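Local coordinates for protein methionyl-tRNA formyltransferase (Clostridium thermocellum, PDB 1ZGH) that probably transfers a formyl group from 10-formyltetrahydrofolate to the amino group of methionine on initiator tRNA, at residues Gln47-Glu52 against Met171-Leu176; Arg148-Tyr153 against Ser164-Asn169; Gln193-Glu198 against Arg216-Glu221; Ser200-Asp205 against Glu209-Tyr214. One frame throughout, in Å; residues are numbered along the deposited sequence.

Interaction 1: Gln47-Glu52 against Met171-Leu176; sequences QKFKKE and MIPELL
Two helices that lie on the six-stranded mixed sheet of the formyltransferase domain meet here through one aromatic ring. Phe49 of helix 40-52 reaches across to Ile172, Pro173 and Leu176 of helix 156-178, and the short axes stay 12.9 Å apart, with their N-to-C directions 44° from parallel. A gap that wide needs a long side chain, and Phe49 supplies it: CG is anti to the backbone N (chi1 179°), which sends the ring out toward the other helix. Its far end does the touching. Phe49 CZ lies 3.8 Å from Ile172 CG2 and 4.0 Å from Leu176 CD1, both placed obliquely to the ring, while Pro173 CG comes up at the ring edge near its plane, 4.4 Å from Phe49 CE2. Ile172 and Leu176 are one helical turn apart, so the ring end meets two successive turns of helix 156-178. The contact is wholly apolar. Pro173, which has no N-H to give to the preceding turn, kinks the helix at this point. Beneath the pair runs the sheet: Phe49 and Leu176 both rest on Ile33 of strand 31-36, Ile172 on Leu82 of strand 80-83, and Phe168, from the same helix as Ile172, packs against Phe49.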
loop_
_atom_site.group_PDB
_atom_site.type_symbol
_atom_site.label_atom_id
_atom_site.label_comp_id
_atom_site.label_asym_id
_atom_site.label_seq_id
_atom_site.Cartn_x
_atom_site.Cartn_y
_atom_site.Cartn_z
ATOM N N GLN A 47 -7.803 6.152 13.258
ATOM C CA GLN A 47 -8.414 6.943 14.365
ATOM C C GLN A 47 -9.909 6.629 14.507
ATOM O O GLN A 47 -10.421 6.457 15.613
ATOM C CB GLN A 47 -8.211 8.443 14.145
ATOM C CG GLN A 47 -6.740 8.877 14.251
ATOM C CD GLN A 47 -6.485 10.294 13.774
ATOM O OE1 GLN A 47 -7.254 10.852 12.986
ATOM N NE2 GLN A 47 -5.382 10.876 14.228
ATOM N N LYS A 48 -10.588 6.523 13.363
ATOM C CA LYS A 48 -12.002 6.144 13.325
ATOM C C LYS A 48 -12.204 4.742 13.902
ATOM O O LYS A 48 -13.104 4.522 14.735
ATOM C CB LYS A 48 -12.501 6.212 11.880
ATOM C CG LYS A 48 -13.950 5.938 11.707
ATOM N N PHE A 49 -11.346 3.805 13.485
ATOM C CA PHE A 49 -11.420 2.421 13.962
ATOM C C PHE A 49 -11.185 2.362 15.479
ATOM O O PHE A 49 -11.896 1.635 16.207
ATOM C CB PHE A 49 -10.417 1.523 13.219
ATOM C CG PHE A 49 -10.444 0.105 13.680
ATOM C CD1 PHE A 49 -9.715 -0.289 14.805
ATOM C CD2 PHE A 49 -11.228 -0.841 13.031
ATOM C CE1 PHE A 49 -9.765 -1.605 15.277
ATOM C CE2 PHE A 49 -11.284 -2.164 13.511
ATOM C CZ PHE A 49 -10.553 -2.528 14.648
ATOM N N LYS A 50 -10.217 3.132 15.965
ATOM C CA LYS A 50 -9.925 3.157 17.428
ATOM C C LYS A 50 -11.134 3.659 18.241
ATOM O O LYS A 50 -11.482 3.084 19.260
ATOM C CB LYS A 50 -8.698 4.034 17.705
ATOM C CG LYS A 50 -8.452 4.350 19.180
ATOM C CD LYS A 50 -7.255 5.272 19.382
ATOM C CE LYS A 50 -7.083 5.564 20.871
ATOM N NZ LYS A 50 -5.671 5.642 21.250
ATOM N N LYS A 51 -11.736 4.755 17.797
ATOM C CA LYS A 51 -12.912 5.314 18.444
ATOM C C LYS A 51 -14.113 4.370 18.401
ATOM O O LYS A 51 -14.792 4.175 19.417
ATOM C CB LYS A 51 -13.293 6.640 17.807
ATOM N N GLU A 52 -14.395 3.794 17.240
ATOM C CA GLU A 52 -15.562 2.919 17.121
ATOM C C GLU A 52 -15.444 1.609 17.899
ATOM O O GLU A 52 -16.455 1.017 18.262
ATOM C CB GLU A 52 -15.894 2.657 15.658
ATOM C CG GLU A 52 -16.361 3.915 14.926
ATOM C CD GLU A 52 -16.432 3.735 13.426
ATOM O OE1 GLU A 52 -15.890 2.725 12.906
ATOM O OE2 GLU A 52 -17.004 4.630 12.750
HETATM N N MSE A 171 -11.397 -6.481 6.407
HETATM C CA MSE A 171 -10.313 -7.398 6.730
HETATM C C MSE A 171 -9.871 -7.390 8.207
HETATM O O MSE A 171 -9.758 -8.458 8.814
HETATM C CB MSE A 171 -9.125 -7.192 5.792
HETATM C CG MSE A 171 -9.507 -7.382 4.331
HETATM SE SE MSE A 171 -7.978 -7.230 3.149
HETATM C CE MSE A 171 -7.292 -9.080 3.251
ATOM N N ILE A 172 -9.601 -6.212 8.757
ATOM C CA ILE A 172 -9.197 -6.082 10.140
ATOM C C ILE A 172 -10.268 -6.648 11.104
ATOM O O ILE A 172 -9.942 -7.494 11.914
ATOM C CB ILE A 172 -8.697 -4.648 10.493
ATOM C CG1 ILE A 172 -7.305 -4.445 9.863
ATOM C CG2 ILE A 172 -8.556 -4.469 12.020
ATOM C CD1 ILE A 172 -6.693 -3.067 10.043
ATOM N N PRO A 173 -11.543 -6.234 10.987
ATOM C CA PRO A 173 -12.584 -6.860 11.833
ATOM C C PRO A 173 -12.660 -8.395 11.758
ATOM O O PRO A 173 -12.825 -9.067 12.788
ATOM C CB PRO A 173 -13.877 -6.230 11.313
ATOM C CG PRO A 173 -13.441 -4.919 10.780
ATOM C CD PRO A 173 -12.117 -5.189 10.126
ATOM N N GLU A 174 -12.551 -8.942 10.559
ATOM C CA GLU A 174 -12.556 -10.399 10.374
ATOM C C GLU A 174 -11.352 -11.067 11.033
ATOM O O GLU A 174 -11.497 -12.056 11.786
ATOM C CB GLU A 174 -12.584 -10.758 8.884
ATOM C CG GLU A 174 -12.230 -12.228 8.616
ATOM C CD GLU A 174 -13.294 -12.935 7.822
ATOM O OE1 GLU A 174 -12.980 -13.458 6.728
ATOM O OE2 GLU A 174 -14.445 -12.969 8.310
ATOM N N LEU A 175 -10.169 -10.544 10.740
ATOM C CA LEU A 175 -8.939 -11.026 11.380
ATOM C C LEU A 175 -9.006 -11.052 12.909
ATOM O O LEU A 175 -8.674 -12.074 13.521
ATOM C CB LEU A 175 -7.732 -10.188 10.965
ATOM C CG LEU A 175 -6.383 -10.685 11.506
ATOM C CD1 LEU A 175 -5.912 -11.879 10.717
ATOM C CD2 LEU A 175 -5.336 -9.574 11.451
ATOM N N LEU A 176 -9.398 -9.937 13.520
ATOM C CA LEU A 176 -9.421 -9.834 14.999
ATOM C C LEU A 176 -10.545 -10.688 15.603
ATOM O O LEU A 176 -10.433 -11.159 16.724
ATOM C CB LEU A 176 -9.537 -8.366 15.464
ATOM C CG LEU A 176 -8.432 -7.394 14.984
ATOM C CD1 LEU A 176 -8.664 -5.949 15.462
ATOM C CD2 LEU A 176 -7.051 -7.877 15.409
#

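Interaction 2: Arg148-Tyr153 against Ser164-Asn169; sequences RDLDLY and SKIIFN
Ile166 presents its two branches to different residues of strand 148-151. Ile166 CG2 meets Arg148 CB at 3.9 Å; CG1, anti to the carbonyl carbon (chi1 -68°), carries CD1 on to the next residues of the strand. There Ile166 CD1 comes within 3.4 Å of Asp149 O, a close approach of a methyl to a backbone oxygen, and lies 4.1 Å from Leu150 CD1. Leu150 points toward the helix and its side chain runs at a slant to that of Ile166. Arg148 also starts toward the helix, but a bend at chi2 (-70°) leads its end away, leaving the aliphatic base against Ile166. The guanidinium instead forms salt bridges with Asp170 and with Glu174 farther along the same helix. Asp149 sends its side chain the other way, to Lys129 of the adjacent strand 127-134, while its carbonyl stays on the helix side. Strand and helix run nearly antiparallel, their N-to-C directions 158° apart and the axes 9.8 Å at closest. This is a beta-alpha unit, in which an edge strand of the mixed sheet leads through a short connection into a helix that folds back over the sheet.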
loop_
_atom_site.group_PDB
_atom_site.type_symbol
_atom_site.label_atom_id
_atom_site.label_comp_id
_atom_site.label_asym_id
_atom_site.label_seq_id
_atom_site.Cartn_x
_atom_site.Cartn_y
_atom_site.Cartn_z
ATOM N N ARG A 148 -8.895 -10.400 -0.264
ATOM C CA ARG A 148 -10.108 -9.729 -0.747
ATOM C C ARG A 148 -9.832 -9.077 -2.103
ATOM O O ARG A 148 -8.707 -8.639 -2.343
ATOM C CB ARG A 148 -10.577 -8.659 0.246
ATOM C CG ARG A 148 -11.039 -9.195 1.594
ATOM C CD ARG A 148 -12.350 -9.954 1.505
ATOM N NE ARG A 148 -12.677 -10.616 2.780
ATOM C CZ ARG A 148 -12.564 -11.919 3.036
ATOM N NH1 ARG A 148 -12.138 -12.784 2.119
ATOM N NH2 ARG A 148 -12.908 -12.384 4.234
ATOM N N ASP A 149 -10.842 -9.016 -2.975
ATOM C CA ASP A 149 -10.707 -8.375 -4.289
ATOM C C ASP A 149 -10.559 -6.846 -4.211
ATOM O O ASP A 149 -11.100 -6.189 -3.290
ATOM C CB ASP A 149 -11.915 -8.677 -5.187
ATOM C CG ASP A 149 -12.030 -10.152 -5.565
ATOM O OD1 ASP A 149 -10.997 -10.867 -5.641
ATOM O OD2 ASP A 149 -13.176 -10.595 -5.789
ATOM N N LEU A 150 -9.819 -6.300 -5.176
ATOM C CA LEU A 150 -9.587 -4.863 -5.301
ATOM C C LEU A 150 -9.501 -4.459 -6.769
ATOM O O LEU A 150 -8.687 -4.998 -7.530
ATOM C CB LEU A 150 -8.282 -4.450 -4.594
ATOM C CG LEU A 150 -7.881 -2.969 -4.731
ATOM C CD1 LEU A 150 -8.821 -1.972 -4.014
ATOM C CD2 LEU A 150 -6.467 -2.776 -4.307
ATOM N N ASP A 151 -10.329 -3.494 -7.155
ATOM C CA ASP A 151 -10.275 -2.904 -8.486
ATOM C C ASP A 151 -9.192 -1.816 -8.585
ATOM O O ASP A 151 -8.960 -1.063 -7.636
ATOM C CB ASP A 151 -11.644 -2.304 -8.825
ATOM C CG ASP A 151 -12.753 -3.377 -8.953
ATOM O OD1 ASP A 151 -12.496 -4.473 -9.516
ATOM O OD2 ASP A 151 -13.898 -3.087 -8.530
ATOM N N LEU A 152 -8.554 -1.715 -9.756
ATOM C CA LEU A 152 -7.424 -0.811 -9.960
ATOM C C LEU A 152 -7.683 0.328 -10.990
ATOM O O LEU A 152 -6.755 0.827 -11.633
ATOM C CB LEU A 152 -6.184 -1.630 -10.380
ATOM C CG LEU A 152 -5.686 -2.661 -9.353
ATOM C CD1 LEU A 152 -4.471 -3.382 -9.929
ATOM C CD2 LEU A 152 -5.316 -2.014 -8.046
ATOM N N TYR A 153 -8.935 0.752 -11.126
ATOM C CA TYR A 153 -9.237 1.943 -11.892
ATOM C C TYR A 153 -9.027 3.212 -11.037
ATOM O O TYR A 153 -9.173 3.154 -9.790
ATOM C CB TYR A 153 -10.675 1.921 -12.379
ATOM C CG TYR A 153 -11.003 0.959 -13.471
ATOM C CD1 TYR A 153 -10.963 1.347 -14.826
ATOM C CD2 TYR A 153 -11.405 -0.341 -13.171
ATOM C CE1 TYR A 153 -11.299 0.429 -15.851
ATOM C CE2 TYR A 153 -11.747 -1.230 -14.196
ATOM C CZ TYR A 153 -11.674 -0.839 -15.518
ATOM O OH TYR A 153 -12.036 -1.751 -16.465
ATOM N N SER A 164 -7.798 0.848 1.517
ATOM C CA SER A 164 -7.815 1.179 2.943
ATOM C C SER A 164 -9.193 0.894 3.530
ATOM O O SER A 164 -9.312 0.307 4.627
ATOM C CB SER A 164 -7.406 2.638 3.165
ATOM O OG SER A 164 -7.217 2.913 4.545
ATOM N N LYS A 165 -10.237 1.291 2.794
ATOM C CA LYS A 165 -11.599 1.031 3.216
ATOM C C LYS A 165 -11.884 -0.486 3.339
ATOM O O LYS A 165 -12.509 -0.914 4.294
ATOM C CB LYS A 165 -12.595 1.751 2.315
ATOM C CG LYS A 165 -14.046 1.595 2.677
ATOM C CD LYS A 165 -14.961 2.654 1.955
ATOM C CE LYS A 165 -16.414 2.277 1.968
ATOM N NZ LYS A 165 -17.315 3.443 1.594
ATOM N N ILE A 166 -11.401 -1.288 2.395
ATOM C CA ILE A 166 -11.526 -2.751 2.479
ATOM C C ILE A 166 -10.771 -3.307 3.693
ATOM O O ILE A 166 -11.277 -4.185 4.401
ATOM C CB ILE A 166 -11.046 -3.430 1.151
ATOM C CG1 ILE A 166 -12.027 -3.065 0.026
ATOM C CG2 ILE A 166 -10.913 -4.974 1.321
ATOM C CD1 ILE A 166 -11.592 -3.431 -1.436
ATOM N N ILE A 167 -9.576 -2.784 3.945
ATOM C CA ILE A 167 -8.740 -3.269 5.003
ATOM C C ILE A 167 -9.389 -2.978 6.373
ATOM O O ILE A 167 -9.491 -3.863 7.263
ATOM C CB ILE A 167 -7.330 -2.671 4.916
ATOM C CG1 ILE A 167 -6.574 -3.335 3.759
ATOM C CG2 ILE A 167 -6.543 -2.891 6.224
ATOM C CD1 ILE A 167 -5.255 -2.618 3.372
ATOM N N PHE A 168 -9.836 -1.742 6.533
ATOM C CA PHE A 168 -10.397 -1.290 7.811
ATOM C C PHE A 168 -11.824 -1.739 8.079
ATOM O O PHE A 168 -12.159 -2.009 9.244
ATOM C CB PHE A 168 -10.287 0.228 7.964
ATOM C CG PHE A 168 -8.908 0.682 8.398
ATOM C CD1 PHE A 168 -8.545 0.617 9.726
ATOM C CD2 PHE A 168 -7.983 1.153 7.472
ATOM C CE1 PHE A 168 -7.266 1.018 10.150
ATOM C CE2 PHE A 168 -6.703 1.572 7.871
ATOM C CZ PHE A 168 -6.351 1.503 9.245
ATOM N N ASN A 169 -12.647 -1.839 7.042
ATOM C CA ASN A 169 -14.071 -2.158 7.261
ATOM C C ASN A 169 -14.344 -3.649 7.206
ATOM O O ASN A 169 -15.264 -4.115 7.851
ATOM C CB ASN A 169 -14.962 -1.422 6.263
ATOM C CG ASN A 169 -14.988 0.102 6.491
ATOM O OD1 ASN A 169 -14.378 0.632 7.430
ATOM N ND2 ASN A 169 -15.725 0.796 5.645
#

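Interaction 3: Gln193-Glu198 against Arg216-Glu221; sequences QRRKPE and RMLDGE
Van der Waals contact carries this meeting of Arg195 with Met217 and Leu218. The methyl of the selenomethionine Met217 sits over one face of the Arg195 guanidinium, 3.4 Å above the plane and displaced toward its rim. Arg195 NH2 is 3.4 Å from Met217 CE, and Arg195 CZ is 3.6 Å from that same methyl. The two side chains cross at about a right angle. Met217 CG lies between the backbone N and the carbonyl carbon (chi1 83°), and from there the chain runs out extended, bringing its end methyl to the arginine. Leu218 joins in with CD2, which stands 4.0 Å from Arg195 NH1 and obliquely to the guanidinium. In the fold, residues 193-198 form the link that follows strand 191-192, and residues 216-221 take in the last two residues of helix 208-217 and the loop beyond it, so the contact sets the link after strand 191-192 against the end of helix 208-217. Polar ties come from outside the two segments. Arg195 NE makes a salt bridge with Glu122 OE2 of helix 116-122, which would help to hold the guanidinium in place while its face rests on the methyl. The same helix provides Gln118, whose NE2 bonds to the backbone O of Met217, and Ile121, which touches the Met217 side chain.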
loop_
_atom_site.group_PDB
_atom_site.type_symbol
_atom_site.label_atom_id
_atom_site.label_comp_id
_atom_site.label_asym_id
_atom_site.label_seq_id
_atom_site.Cartn_x
_atom_site.Cartn_y
_atom_site.Cartn_z
ATOM N N GLN A 193 9.962 -5.286 -8.306
ATOM C CA GLN A 193 11.002 -4.414 -7.779
ATOM C C GLN A 193 10.452 -3.051 -7.400
ATOM O O GLN A 193 9.497 -2.552 -8.012
ATOM C CB GLN A 193 12.081 -4.224 -8.826
ATOM C CG GLN A 193 12.614 -5.519 -9.337
ATOM C CD GLN A 193 13.907 -5.367 -10.106
ATOM O OE1 GLN A 193 13.902 -5.334 -11.345
ATOM N NE2 GLN A 193 15.033 -5.291 -9.380
ATOM N N ARG A 194 11.076 -2.453 -6.389
ATOM C CA ARG A 194 10.711 -1.144 -5.930
ATOM C C ARG A 194 11.058 -0.154 -7.028
ATOM O O ARG A 194 12.109 -0.228 -7.624
ATOM C CB ARG A 194 11.405 -0.783 -4.614
ATOM C CG ARG A 194 10.763 0.460 -3.977
ATOM N N ARG A 195 10.133 0.738 -7.353
ATOM C CA ARG A 195 10.379 1.674 -8.444
ATOM C C ARG A 195 11.113 2.899 -7.877
ATOM O O ARG A 195 10.866 3.286 -6.749
ATOM C CB ARG A 195 9.052 2.012 -9.169
ATOM C CG ARG A 195 8.672 0.872 -10.181
ATOM C CD ARG A 195 7.329 1.022 -10.939
ATOM N NE ARG A 195 7.370 2.089 -11.978
ATOM C CZ ARG A 195 7.189 3.372 -11.700
ATOM N NH1 ARG A 195 6.925 3.739 -10.483
ATOM N NH2 ARG A 195 7.283 4.296 -12.633
ATOM N N LYS A 196 12.046 3.462 -8.639
ATOM C CA LYS A 196 12.752 4.697 -8.260
ATOM C C LYS A 196 12.025 5.956 -8.827
ATOM O O LYS A 196 11.231 5.842 -9.739
ATOM C CB LYS A 196 14.196 4.639 -8.766
ATOM C CG LYS A 196 15.010 3.474 -8.193
ATOM N N PRO A 197 12.253 7.147 -8.233
ATOM C CA PRO A 197 11.686 8.405 -8.771
ATOM C C PRO A 197 11.976 8.672 -10.250
ATOM O O PRO A 197 11.130 9.192 -10.961
ATOM C CB PRO A 197 12.346 9.490 -7.918
ATOM C CG PRO A 197 12.674 8.806 -6.604
ATOM C CD PRO A 197 12.979 7.356 -6.957
ATOM N N GLU A 198 13.166 8.294 -10.718
ATOM C CA GLU A 198 13.509 8.451 -12.133
ATOM C C GLU A 198 12.586 7.654 -13.073
ATOM O O GLU A 198 12.426 8.017 -14.239
ATOM C CB GLU A 198 14.955 8.030 -12.373
ATOM C CG GLU A 198 16.002 8.852 -11.608
ATOM C CD GLU A 198 16.043 8.634 -10.059
ATOM O OE1 GLU A 198 15.535 7.625 -9.509
ATOM O OE2 GLU A 198 16.623 9.513 -9.384
ATOM N N ARG A 216 -1.941 8.626 -13.795
ATOM C CA ARG A 216 -2.838 8.253 -12.700
ATOM C C ARG A 216 -2.160 7.404 -11.596
ATOM O O ARG A 216 -2.474 7.592 -10.431
ATOM C CB ARG A 216 -4.078 7.532 -13.191
ATOM C CG ARG A 216 -3.898 6.047 -13.542
ATOM C CD ARG A 216 -5.113 5.598 -14.308
ATOM N NE ARG A 216 -4.993 4.249 -14.855
ATOM C CZ ARG A 216 -5.279 3.130 -14.203
ATOM N NH1 ARG A 216 -5.737 3.134 -12.947
ATOM N NH2 ARG A 216 -5.159 1.993 -14.833
HETATM N N MSE A 217 -1.252 6.510 -11.988
HETATM C CA MSE A 217 -0.640 5.545 -11.064
HETATM C C MSE A 217 0.369 6.234 -10.145
HETATM O O MSE A 217 0.688 5.695 -9.100
HETATM C CB MSE A 217 0.014 4.370 -11.778
HETATM C CG MSE A 217 1.442 4.621 -12.296
HETATM SE SE MSE A 217 2.092 3.162 -13.407
HETATM C CE MSE A 217 4.067 3.702 -13.459
ATOM N N LEU A 218 0.839 7.422 -10.545
ATOM C CA LEU A 218 1.716 8.267 -9.734
ATOM C C LEU A 218 1.080 9.500 -9.068
ATOM O O LEU A 218 1.793 10.302 -8.430
ATOM C CB LEU A 218 2.927 8.666 -10.585
ATOM C CG LEU A 218 3.743 7.462 -11.057
ATOM C CD1 LEU A 218 4.615 7.801 -12.263
ATOM C CD2 LEU A 218 4.554 6.870 -9.953
ATOM N N ASP A 219 -0.250 9.632 -9.200
ATOM C CA ASP A 219 -1.039 10.732 -8.705
ATOM C C ASP A 219 -1.605 10.373 -7.332
ATOM O O ASP A 219 -2.737 9.901 -7.187
ATOM C CB ASP A 219 -2.098 11.076 -9.742
ATOM C CG ASP A 219 -2.858 12.353 -9.451
ATOM O OD1 ASP A 219 -2.628 13.038 -8.403
ATOM O OD2 ASP A 219 -3.755 12.670 -10.270
ATOM N N GLY A 220 -0.792 10.617 -6.307
ATOM C CA GLY A 220 -1.213 10.363 -4.930
ATOM C C GLY A 220 -0.225 10.899 -3.915
ATOM O O GLY A 220 0.938 11.125 -4.238
ATOM N N GLU A 221 -0.703 11.040 -2.680
ATOM C CA GLU A 221 0.028 11.686 -1.610
ATOM C C GLU A 221 1.382 11.042 -1.465
ATOM O O GLU A 221 1.487 9.817 -1.230
ATOM C CB GLU A 221 -0.796 11.584 -0.316
ATOM C CG GLU A 221 -0.261 12.279 0.891
ATOM C CD GLU A 221 -1.204 12.063 2.042
ATOM O OE1 GLU A 221 -2.359 12.619 1.984
ATOM O OE2 GLU A 221 -0.809 11.278 2.935
#

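Interaction 4: Ser200-Asp205 against Glu209-Tyr214; sequences SEISPD and EKIYDY
In the C-terminal region, the irregular link 200-205 runs beside helix 208-217, which it enters after a short turn, and Ile202 makes its side-chain contacts with the helix. Ile202 CG2 meets Ile211 CG1 at 3.8 Å, the two side chains crossing at about a right angle. On the other branch, Ile202 CG1 lies anti to the carbonyl carbon (chi1 -66°) and comes to 4.2 Å from Tyr214 CB, so the two branches of one isoleucine contact Ile211 and Tyr214, nearly one helical turn apart. Ile202 and Tyr214 run alongside one another, pointing opposite ways. One side of the tyrosine ring, CD2 and CE2, lies near two carbonyl oxygens of the link. Ser200 O stands at the ring edge, near its plane, 4.3 Å from Tyr214 CD2, whereas Glu201 O approaches obliquely and is 4.0 Å from Tyr214 CE2. No hydrogen bond joins the two segments. Within the link, Ser203 OG accepts from Asp205 N at 3.0 Å with an N-H...O angle of 165°, an ST turn that bends the chain just ahead of the helix. Around the contact, Ser200 and Ile202 make backbone hydrogen bonds with Phe227, tying the link to strand 227-230. Ile202 also packs on Ile228 there and on Phe237 of strand 233-243, which places it between the helix and the antiparallel sheet, while Tyr214 touches Glu122 of helix 116-122.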
loop_
_atom_site.group_PDB
_atom_site.type_symbol
_atom_site.label_atom_id
_atom_site.label_comp_id
_atom_site.label_asym_id
_atom_site.label_seq_id
_atom_site.Cartn_x
_atom_site.Cartn_y
_atom_site.Cartn_z
ATOM N N SER A 200 9.487 7.522 -12.999
ATOM C CA SER A 200 8.312 8.359 -13.300
ATOM C C SER A 200 8.303 9.054 -14.673
ATOM O O SER A 200 7.282 9.613 -15.092
ATOM C CB SER A 200 8.184 9.415 -12.212
ATOM O OG SER A 200 7.859 8.798 -10.993
ATOM N N GLU A 201 9.429 9.008 -15.384
ATOM C CA GLU A 201 9.576 9.662 -16.664
ATOM C C GLU A 201 8.763 8.930 -17.738
ATOM O O GLU A 201 8.889 7.724 -17.886
ATOM C CB GLU A 201 11.063 9.742 -17.085
ATOM C CG GLU A 201 11.274 10.702 -18.257
ATOM C CD GLU A 201 12.723 10.838 -18.709
ATOM O OE1 GLU A 201 13.613 10.228 -18.097
ATOM O OE2 GLU A 201 12.963 11.573 -19.685
ATOM N N ILE A 202 7.913 9.666 -18.444
ATOM C CA ILE A 202 7.083 9.136 -19.518
ATOM C C ILE A 202 7.931 9.170 -20.811
ATOM O O ILE A 202 8.524 10.215 -21.131
ATOM C CB ILE A 202 5.862 10.015 -19.740
ATOM C CG1 ILE A 202 4.916 9.992 -18.524
ATOM C CG2 ILE A 202 5.120 9.664 -21.032
ATOM C CD1 ILE A 202 3.976 11.209 -18.489
ATOM N N SER A 203 7.951 8.066 -21.555
ATOM C CA SER A 203 8.639 8.023 -22.847
ATOM C C SER A 203 7.760 8.536 -23.961
ATOM O O SER A 203 6.550 8.297 -23.947
ATOM C CB SER A 203 9.059 6.584 -23.152
ATOM O OG SER A 203 9.336 6.399 -24.525
ATOM N N PRO A 204 8.363 9.187 -24.993
ATOM C CA PRO A 204 7.548 9.577 -26.130
ATOM C C PRO A 204 6.987 8.393 -26.929
ATOM O O PRO A 204 6.096 8.596 -27.743
ATOM C CB PRO A 204 8.517 10.417 -26.990
ATOM C CG PRO A 204 9.817 9.963 -26.645
ATOM C CD PRO A 204 9.772 9.573 -25.193
ATOM N N ASP A 205 7.460 7.181 -26.677
ATOM C CA ASP A 205 6.999 5.987 -27.407
ATOM C C ASP A 205 5.791 5.292 -26.750
ATOM O O ASP A 205 5.270 4.311 -27.284
ATOM C CB ASP A 205 8.131 4.975 -27.462
ATOM C CG ASP A 205 9.280 5.442 -28.317
ATOM O OD1 ASP A 205 9.050 6.170 -29.322
ATOM O OD2 ASP A 205 10.410 5.067 -27.972
ATOM N N GLU A 209 -2.977 5.506 -23.797
ATOM C CA GLU A 209 -3.500 4.827 -22.597
ATOM C C GLU A 209 -2.369 4.569 -21.617
ATOM O O GLU A 209 -2.580 4.687 -20.416
ATOM C CB GLU A 209 -4.204 3.484 -22.877
ATOM C CG GLU A 209 -4.870 2.930 -21.531
ATOM C CD GLU A 209 -5.968 1.900 -21.778
ATOM O OE1 GLU A 209 -6.209 1.554 -22.960
ATOM O OE2 GLU A 209 -6.603 1.441 -20.789
ATOM N N LYS A 210 -1.171 4.234 -22.116
ATOM C CA LYS A 210 -0.025 4.029 -21.217
ATOM C C LYS A 210 0.392 5.329 -20.537
ATOM O O LYS A 210 0.726 5.329 -19.357
ATOM C CB LYS A 210 1.163 3.406 -21.951
ATOM C CG LYS A 210 2.291 2.967 -21.020
ATOM N N ILE A 211 0.366 6.444 -21.274
ATOM C CA ILE A 211 0.580 7.776 -20.680
ATOM C C ILE A 211 -0.423 8.062 -19.571
ATOM O O ILE A 211 -0.037 8.462 -18.451
ATOM C CB ILE A 211 0.629 8.912 -21.715
ATOM C CG1 ILE A 211 1.807 8.729 -22.660
ATOM C CG2 ILE A 211 0.758 10.274 -21.023
ATOM C CD1 ILE A 211 1.781 9.674 -23.856
ATOM N N TYR A 212 -1.701 7.820 -19.862
ATOM C CA TYR A 212 -2.771 7.960 -18.886
ATOM C C TYR A 212 -2.498 7.113 -17.613
ATOM O O TYR A 212 -2.611 7.633 -16.495
ATOM C CB TYR A 212 -4.094 7.563 -19.527
ATOM C CG TYR A 212 -5.308 7.622 -18.623
ATOM C CD1 TYR A 212 -5.930 8.837 -18.358
ATOM C CD2 TYR A 212 -5.837 6.462 -18.041
ATOM C CE1 TYR A 212 -7.011 8.885 -17.568
ATOM C CE2 TYR A 212 -6.913 6.497 -17.230
ATOM C CZ TYR A 212 -7.516 7.722 -16.986
ATOM O OH TYR A 212 -8.651 7.805 -16.226
ATOM N N ASP A 213 -2.118 5.847 -17.815
ATOM C CA ASP A 213 -1.785 4.919 -16.709
ATOM C C ASP A 213 -0.666 5.473 -15.888
ATOM O O ASP A 213 -0.768 5.476 -14.676
ATOM C CB ASP A 213 -1.470 3.511 -17.216
ATOM C CG ASP A 213 -2.706 2.774 -17.677
ATOM O OD1 ASP A 213 -3.806 3.178 -17.270
ATOM O OD2 ASP A 213 -2.587 1.810 -18.457
ATOM N N TYR A 214 0.409 5.938 -16.544
ATOM C CA TYR A 214 1.561 6.554 -15.817
ATOM C C TYR A 214 1.168 7.758 -14.945
ATOM O O TYR A 214 1.529 7.844 -13.786
ATOM C CB TYR A 214 2.706 6.938 -16.776
ATOM C CG TYR A 214 3.794 5.893 -16.820
ATOM C CD1 TYR A 214 3.527 4.607 -17.293
ATOM C CD2 TYR A 214 5.095 6.192 -16.398
ATOM C CE1 TYR A 214 4.528 3.629 -17.310
ATOM C CE2 TYR A 214 6.112 5.222 -16.420
ATOM C CZ TYR A 214 5.811 3.952 -16.870
ATOM O OH TYR A 214 6.792 3.005 -16.945
#

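From the N terminus, helix 40-52 comes first, and interaction 1 closes a long loop when the chain returns to it in helix 156-178. Interaction 2 is nested inside that loop, setting strand 144-151 against the same helix; the two contacts share that helix and touch, for example where Met171 packs on Arg148. The chain then moves on to interaction 3, which spans the link after strand 191-192 and the end of helix 208-217, with interaction 4 nested inside it. A hydrogen bond from Arg216 to Leu152 O connects interactions 2 and 3. Interaction 1 thus belongs to the large mixed sheet, and interaction 4 joins the smaller antiparallel one, their centres about 38 Å apart.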